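Local coordinates for plasmid stabilization system (Mesorhizobium opportunistum, PDB 5CEG), which probably acts as a ParE-type toxin of the RelE family in a type II toxin-antitoxin system, held in check by a partner antitoxin, at residues 17-28 / 98-106; 69-77 / 86-94. All blocks are in the same frame, centred on the assembly; numbering follows the deposited sequence. Where two conformers were deposited one is given.

Interaction 1: 17-28 / 98-106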
# COMPACT_ATOMS: atom_id res chain seq x y z
N VAL B 17 11.03 36.09 -17.32
CA VAL B 17 10.73 35.60 -18.66
C VAL B 17 9.22 35.56 -18.86
O VAL B 17 8.46 35.65 -17.89
CB VAL B 17 11.33 34.19 -18.89
CG1 VAL B 17 12.77 34.14 -18.41
CG2 VAL B 17 10.51 33.13 -18.19
N ARG B 18 8.78 35.45 -20.12
CA ARG B 18 7.36 35.32 -20.42
C ARG B 18 6.85 33.99 -19.89
O ARG B 18 7.48 32.96 -20.11
CB ARG B 18 7.07 35.42 -21.92
CG ARG B 18 5.59 35.32 -22.28
CD ARG B 18 5.20 36.29 -23.38
NE ARG B 18 3.89 36.03 -23.99
CZ ARG B 18 2.79 36.73 -23.73
NH1 ARG B 18 2.80 37.72 -22.85
NH2 ARG B 18 1.66 36.44 -24.37
N LEU B 19 5.72 34.01 -19.20
CA LEU B 19 5.15 32.77 -18.70
C LEU B 19 3.74 32.60 -19.25
O LEU B 19 2.88 33.47 -19.09
CB LEU B 19 5.15 32.73 -17.17
CG LEU B 19 4.89 31.34 -16.56
CD1 LEU B 19 5.76 31.09 -15.34
CD2 LEU B 19 3.44 31.19 -16.21
N VAL B 20 3.51 31.46 -19.89
CA VAL B 20 2.22 31.16 -20.47
C VAL B 20 1.75 29.79 -19.97
O VAL B 20 2.56 29.01 -19.44
CB VAL B 20 2.27 31.19 -22.01
CG1 VAL B 20 2.51 32.65 -22.49
CG2 VAL B 20 3.36 30.28 -22.53
N TRP B 21 0.46 29.54 -20.12
CA TRP B 21 -0.17 28.31 -19.63
C TRP B 21 -0.91 27.66 -20.78
O TRP B 21 -1.60 28.34 -21.54
CB TRP B 21 -1.16 28.61 -18.49
CG TRP B 21 -0.63 29.40 -17.32
CD1 TRP B 21 -0.23 30.71 -17.33
CD2 TRP B 21 -0.49 28.94 -15.96
NE1 TRP B 21 0.17 31.09 -16.06
CE2 TRP B 21 0.02 30.03 -15.21
CE3 TRP B 21 -0.74 27.73 -15.31
CZ2 TRP B 21 0.28 29.93 -13.84
CZ3 TRP B 21 -0.47 27.63 -13.96
CH2 TRP B 21 0.03 28.73 -13.24
N SER B 22 -0.79 26.35 -20.93
CA SER B 22 -1.57 25.67 -21.96
C SER B 22 -3.06 25.83 -21.66
O SER B 22 -3.47 26.00 -20.51
CB SER B 22 -1.20 24.18 -22.03
OG SER B 22 -1.87 23.47 -20.99
N PRO B 23 -3.90 25.78 -22.71
CA PRO B 23 -5.34 25.79 -22.45
C PRO B 23 -5.77 24.73 -21.42
O PRO B 23 -6.62 25.03 -20.57
CB PRO B 23 -5.93 25.49 -23.83
CG PRO B 23 -4.95 26.14 -24.76
CD PRO B 23 -3.59 25.87 -24.14
N THR B 24 -5.19 23.54 -21.49
CA THR B 24 -5.55 22.52 -20.51
C THR B 24 -5.11 22.91 -19.09
O THR B 24 -5.84 22.65 -18.13
CB THR B 24 -4.94 21.15 -20.84
OG1 THR B 24 -5.18 20.85 -22.22
CG2 THR B 24 -5.62 20.08 -19.98
N ALA B 25 -3.95 23.56 -18.96
CA ALA B 25 -3.51 23.98 -17.63
C ALA B 25 -4.45 25.03 -17.04
O ALA B 25 -4.72 25.02 -15.84
CB ALA B 25 -2.08 24.53 -17.68
N LYS B 26 -4.94 25.95 -17.87
CA LYS B 26 -5.95 26.89 -17.40
C LYS B 26 -7.19 26.15 -16.91
O LYS B 26 -7.74 26.47 -15.86
CB LYS B 26 -6.32 27.88 -18.51
CG LYS B 26 -7.35 28.90 -18.08
CD LYS B 26 -7.72 29.82 -19.24
CE LYS B 26 -8.80 30.82 -18.83
NZ LYS B 26 -9.09 31.80 -19.93
N ALA B 27 -7.62 25.14 -17.67
CA ALA B 27 -8.75 24.32 -17.26
C ALA B 27 -8.48 23.59 -15.95
O ALA B 27 -9.39 23.46 -15.11
CB ALA B 27 -9.11 23.31 -18.38
N ASP B 28 -7.25 23.12 -15.76
CA ASP B 28 -6.87 22.47 -14.51
C ASP B 28 -7.09 23.43 -13.35
O ASP B 28 -7.64 23.06 -12.32
CB ASP B 28 -5.40 22.02 -14.51
CG ASP B 28 -5.10 20.90 -15.50
OD1 ASP B 28 -6.01 20.12 -15.87
OD2 ASP B 28 -3.92 20.80 -15.88
N VAL B 98 16.25 32.29 -21.63
CA VAL B 98 14.98 31.58 -21.81
C VAL B 98 13.95 32.56 -22.36
O VAL B 98 13.81 33.67 -21.84
CB VAL B 98 14.49 30.98 -20.48
CG1 VAL B 98 13.08 30.39 -20.62
CG2 VAL B 98 15.48 29.93 -19.97
N GLU B 99 13.24 32.18 -23.42
CA GLU B 99 12.27 33.10 -24.01
C GLU B 99 10.89 32.93 -23.38
O GLU B 99 10.20 33.92 -23.12
CB GLU B 99 12.19 32.93 -25.53
CG GLU B 99 11.09 33.77 -26.15
CD GLU B 99 11.46 34.45 -27.45
OE1 GLU B 99 12.65 34.47 -27.80
OE2 GLU B 99 10.54 34.96 -28.13
N TRP B 100 10.48 31.69 -23.11
CA TRP B 100 9.34 31.56 -22.22
C TRP B 100 9.32 30.26 -21.45
O TRP B 100 10.11 29.35 -21.65
CB TRP B 100 8.00 31.69 -22.95
CG TRP B 100 7.76 30.57 -23.88
CD1 TRP B 100 7.04 29.44 -23.66
CD2 TRP B 100 8.28 30.48 -25.19
NE1 TRP B 100 7.06 28.65 -24.79
CE2 TRP B 100 7.82 29.27 -25.74
CE3 TRP B 100 9.08 31.31 -25.97
CZ2 TRP B 100 8.15 28.89 -27.02
CZ3 TRP B 100 9.41 30.93 -27.22
CH2 TRP B 100 8.95 29.73 -27.74
N VAL B 101 8.46 30.30 -20.44
CA VAL B 101 8.12 29.12 -19.65
C VAL B 101 6.69 28.79 -20.02
O VAL B 101 5.84 29.67 -19.98
CB VAL B 101 8.25 29.39 -18.15
CG1 VAL B 101 7.48 28.34 -17.34
CG2 VAL B 101 9.72 29.43 -17.75
N GLU B 102 6.43 27.54 -20.42
CA GLU B 102 5.04 27.10 -20.60
C GLU B 102 4.65 26.11 -19.52
O GLU B 102 5.26 25.04 -19.42
CB GLU B 102 4.81 26.44 -21.97
CG GLU B 102 3.35 25.93 -22.08
CD GLU B 102 3.02 25.16 -23.35
OE1 GLU B 102 3.85 25.10 -24.28
OE2 GLU B 102 1.88 24.63 -23.42
N ILE B 103 3.66 26.46 -18.70
CA ILE B 103 3.10 25.50 -17.76
C ILE B 103 2.09 24.64 -18.52
O ILE B 103 1.08 25.13 -19.02
CB ILE B 103 2.48 26.19 -16.53
CG1 ILE B 103 3.58 26.98 -15.81
CG2 ILE B 103 1.84 25.16 -15.61
CD1 ILE B 103 3.12 27.70 -14.55
N VAL B 104 2.41 23.35 -18.63
CA VAL B 104 1.63 22.46 -19.48
C VAL B 104 0.42 21.83 -18.76
O VAL B 104 -0.66 21.72 -19.33
CB VAL B 104 2.56 21.37 -20.05
CG1 VAL B 104 1.77 20.37 -20.91
CG2 VAL B 104 3.66 22.03 -20.88
N ARG B 105 0.60 21.43 -17.49
CA ARG B 105 -0.51 20.94 -16.65
C ARG B 105 -0.31 21.35 -15.20
O ARG B 105 0.83 21.56 -14.77
CB ARG B 105 -0.64 19.40 -16.65
CG ARG B 105 -0.91 18.77 -17.99
CD ARG B 105 -2.25 19.18 -18.58
NE ARG B 105 -3.44 18.85 -17.78
CZ ARG B 105 -4.27 17.84 -18.06
NH1 ARG B 105 -4.02 17.02 -19.07
NH2 ARG B 105 -5.36 17.67 -17.32
N VAL B 106 -1.41 21.43 -14.47
CA VAL B 106 -1.39 21.48 -13.01
C VAL B 106 -2.08 20.21 -12.49
O VAL B 106 -3.29 20.04 -12.67
CB VAL B 106 -2.09 22.74 -12.46
CG1 VAL B 106 -1.94 22.80 -10.93
CG2 VAL B 106 -1.53 24.01 -13.11
O HOH W 1 10.97 36.06 -21.95

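Interaction 2: 69-77 / 86-94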
# COMPACT_ATOMS: atom_id res chain seq x y z
N PRO B 69 12.81 13.94 -17.71
CA PRO B 69 12.79 13.49 -19.10
C PRO B 69 12.12 12.12 -19.25
O PRO B 69 11.81 11.72 -20.37
CB PRO B 69 14.27 13.43 -19.47
CG PRO B 69 14.98 13.25 -18.18
CD PRO B 69 14.17 13.97 -17.15
N ASP B 70 11.88 11.43 -18.14
CA ASP B 70 11.15 10.17 -18.19
C ASP B 70 9.68 10.39 -18.53
O ASP B 70 8.99 9.47 -18.97
CB ASP B 70 11.28 9.39 -16.87
CG ASP B 70 10.93 10.21 -15.63
OD1 ASP B 70 11.16 11.44 -15.60
OD2 ASP B 70 10.44 9.61 -14.66
N ILE B 71 9.20 11.62 -18.35
CA ILE B 71 7.83 11.97 -18.74
C ILE B 71 7.83 12.32 -20.23
O ILE B 71 7.32 11.55 -21.06
CB ILE B 71 7.28 13.14 -17.89
CG1 ILE B 71 7.23 12.73 -16.41
CG2 ILE B 71 5.89 13.56 -18.37
CD1 ILE B 71 6.83 13.87 -15.47
N ARG B 72 8.43 13.46 -20.55
CA ARG B 72 8.79 13.81 -21.93
C ARG B 72 10.13 14.54 -21.85
O ARG B 72 10.48 15.06 -20.80
CB ARG B 72 7.70 14.67 -22.62
CG ARG B 72 6.43 13.94 -23.04
CD ARG B 72 6.69 12.85 -24.09
NE ARG B 72 5.44 12.24 -24.54
CZ ARG B 72 5.36 11.12 -25.26
NH1 ARG B 72 6.47 10.49 -25.61
NH2 ARG B 72 4.19 10.65 -25.62
N PRO B 73 10.89 14.58 -22.96
CA PRO B 73 12.30 15.00 -22.84
C PRO B 73 12.53 16.38 -22.20
O PRO B 73 13.50 16.52 -21.47
CB PRO B 73 12.78 14.99 -24.30
CG PRO B 73 11.95 13.93 -24.94
CD PRO B 73 10.58 14.07 -24.31
N SER B 74 11.64 17.34 -22.45
CA SER B 74 11.82 18.70 -21.93
C SER B 74 11.07 18.96 -20.63
O SER B 74 11.11 20.07 -20.10
CB SER B 74 11.35 19.72 -22.96
OG SER B 74 9.96 19.59 -23.20
N ALA B 75 10.37 17.95 -20.13
CA ALA B 75 9.50 18.18 -18.98
C ALA B 75 10.27 18.49 -17.71
O ALA B 75 11.34 17.92 -17.45
CB ALA B 75 8.58 16.96 -18.74
N ARG B 76 9.70 19.39 -16.92
CA ARG B 76 10.21 19.75 -15.60
C ARG B 76 9.04 19.72 -14.63
O ARG B 76 7.89 19.95 -15.00
CB ARG B 76 10.84 21.15 -15.61
CG ARG B 76 12.16 21.24 -16.35
CD ARG B 76 12.61 22.70 -16.44
NE ARG B 76 13.90 22.84 -17.13
CZ ARG B 76 15.08 22.76 -16.53
NH1 ARG B 76 15.17 22.54 -15.21
NH2 ARG B 76 16.19 22.92 -17.24
N MET B 77 9.34 19.44 -13.37
CA MET B 77 8.30 19.35 -12.36
C MET B 77 8.61 20.30 -11.22
O MET B 77 9.74 20.33 -10.72
CB MET B 77 8.19 17.90 -11.86
CG MET B 77 7.34 17.73 -10.65
SD MET B 77 7.31 15.99 -10.14
CE MET B 77 6.67 15.20 -11.61
N LEU B 86 3.65 20.81 -14.12
CA LEU B 86 4.49 20.28 -15.20
C LEU B 86 4.73 21.39 -16.21
O LEU B 86 3.78 22.00 -16.67
CB LEU B 86 3.83 19.09 -15.90
CG LEU B 86 3.44 17.89 -15.03
CD1 LEU B 86 2.76 16.84 -15.89
CD2 LEU B 86 4.69 17.34 -14.35
N TYR B 87 5.99 21.66 -16.54
CA TYR B 87 6.27 22.77 -17.44
C TYR B 87 7.53 22.51 -18.26
O TYR B 87 8.28 21.56 -17.99
CB TYR B 87 6.43 24.08 -16.65
CG TYR B 87 7.78 24.29 -15.98
CD1 TYR B 87 8.03 23.82 -14.69
CD2 TYR B 87 8.78 24.99 -16.63
CE1 TYR B 87 9.26 24.03 -14.08
CE2 TYR B 87 10.01 25.20 -16.03
CZ TYR B 87 10.25 24.72 -14.76
OH TYR B 87 11.49 24.95 -14.17
N GLU B 88 7.78 23.37 -19.24
CA GLU B 88 9.06 23.35 -19.94
C GLU B 88 9.55 24.77 -20.16
O GLU B 88 8.75 25.71 -20.12
CB GLU B 88 8.96 22.63 -21.29
CG GLU B 88 7.89 23.26 -22.20
CD GLU B 88 7.84 22.65 -23.59
OE1 GLU B 88 8.49 21.61 -23.85
OE2 GLU B 88 7.11 23.21 -24.43
N THR B 89 10.85 24.92 -20.38
CA THR B 89 11.38 26.19 -20.88
C THR B 89 11.59 26.08 -22.38
O THR B 89 11.82 24.99 -22.91
CB THR B 89 12.72 26.60 -20.23
OG1 THR B 89 13.77 25.74 -20.67
CG2 THR B 89 12.63 26.57 -18.70
N VAL B 90 11.50 27.21 -23.07
CA VAL B 90 11.91 27.27 -24.47
C VAL B 90 12.86 28.45 -24.63
O VAL B 90 12.50 29.57 -24.30
CB VAL B 90 10.74 27.42 -25.43
CG1 VAL B 90 11.26 27.47 -26.86
CG2 VAL B 90 9.76 26.26 -25.26
N PRO B 91 14.09 28.19 -25.12
CA PRO B 91 14.67 26.89 -25.49
C PRO B 91 14.78 25.94 -24.30
O PRO B 91 14.81 26.40 -23.16
CB PRO B 91 16.06 27.25 -26.01
CG PRO B 91 16.04 28.74 -26.24
CD PRO B 91 15.06 29.29 -25.27
N ASP B 92 14.84 24.65 -24.59
CA ASP B 92 15.03 23.64 -23.56
C ASP B 92 16.53 23.44 -23.30
O ASP B 92 17.10 22.41 -23.66
CB ASP B 92 14.39 22.31 -24.00
CG ASP B 92 14.56 21.21 -22.96
OD1 ASP B 92 14.43 21.52 -21.77
OD2 ASP B 92 14.84 20.06 -23.34
N THR B 93 17.15 24.43 -22.69
CA THR B 93 18.59 24.40 -22.43
C THR B 93 18.86 24.44 -20.93
O THR B 93 18.00 24.84 -20.16
CB THR B 93 19.31 25.57 -23.10
OG1 THR B 93 18.66 26.79 -22.72
CG2 THR B 93 19.26 25.43 -24.62
N ASP B 94 20.06 24.04 -20.52
CA ASP B 94 20.42 24.06 -19.11
C ASP B 94 21.00 25.40 -18.69
O ASP B 94 21.09 25.70 -17.50
CB ASP B 94 21.41 22.94 -18.79
CG ASP B 94 20.76 21.58 -18.79
OD1 ASP B 94 19.54 21.51 -18.53
OD2 ASP B 94 21.47 20.58 -19.03
O HOH W 2 12.45 22.53 -19.97
O HOH W 3 15.35 23.86 -19.63
O HOH W 4 18.56 22.64 -15.65

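Interaction 1: 17-28 / 98-106
Over one face of the W21 indole stands I103, whose CD1 lies 3.5 Å from the centroid of the six-membered ring in a CH-pi contact, 12° off the ring normal. V106 CG2 meets the same ring at its edge, near the ring plane. In this conformer I103 CG1 turns anti to its carbonyl carbon (chi1 -61°) and carries CD1 over the ring, while CG2 lies past the rim, near CE3; a branched aliphatic chain can thus follow both the face and the border of the ring. The R105 guanidinium carries the methyl CG2 of T24 over the centre of one face and the D28 carboxylate at its edge. Carboxylate and guanidinium are nearly coplanar, 20° apart, and the grip is side-on: R105 NE meets D28 OD2 at 2.8 Å and R105 NH2 meets D28 OD1 at 2.9 Å, both through syn lone pairs. OD2 also accepts V106 N on its anti side, somewhat out of the carboxylate plane, so three bonds fix the carboxylate's rotation. R105 NH1 pairs with an acidic side chain of another protein. These groups sit where strand 18-21 runs parallel to strand 100-106 and passes into helix 23-28. Four backbone bonds join the strands, from V101 N to R18 O through to S22 N to I103 O. S22, the N-cap, serves both elements: its OG donates to V104 O at 2.7 Å and accepts A25 N at 2.9 Å, suiting a short hydroxyl side chain. L19 and V101 join W21 and I103 on the face covered by helix 41-60.

Interaction 2: 69-77 / 86-94
R76 crosses one face of the Y87 ring. Its CB stands over that face, 3.8 Å from the ring centroid in a CH-pi contact, and CD passes 3.4 Å from Y87 OH, a hydroxyl that itself bonds to P62 O and G65 N. The chain is extended from CG to NE (chi2 173°, chi3 179°), which carries the guanidinium beyond the ring toward the loop that carries T93 and D94. There NE donates to a water that also takes T89 N and lies beside S74 O and D92 OD1. R76 NH2 reaches a second water at 2.7 Å, which donates to T89 OG1, and a third, which donates to D94 OD1. The direct ion pair of R76 NH2 with D94 OD1 is long, at 3.9 Å; both D92 and D94 are paired more closely with R67, in salt bridges, and R76 NH1 turns to the carbonyl of G65. A long arginine with several N-H groups suits this place: its methylenes pack on the aromatic ring and its guanidinium meets waters and carbonyls. The segments belong to the antiparallel hairpin of strands 76-80 and 83-90, in which R76 and Y87 form a hydrogen-bonded pair: R76 N binds Y87 O at 2.8 Å and Y87 N returns to R76 O. On the other face, M77 and L86 lie side by side in the adjoining non-hydrogen-bonded pair, and L86 CD2 touches I71 CD1. The type I turn from R72 to A75 presents S74, whose OG donates to E88 OE1 at 2.6 Å. E88 OE2 is held by a basic side chain of another protein.

In the fold
From the N terminus, strand 18-21 leads straight into helix 23-37, and this opening piece waits until residues 98-106 return beside it: interaction 1 thereby closes a loop of 69 residues that holds helix 41-60 and the hairpin. Interaction 2 is nested inside that loop and spans just eight intervening residues, between strands 76-80 and 83-90. The two contacts do not cross. They meet where strands 83-90 and 100-108 lie antiparallel, with V104 N and L86 O 2.7 Å apart, probably hydrogen-bonded. In the sheet, interaction 1 sets the first strand in the chain beside the last, while interaction 2 continues toward strand 66-67.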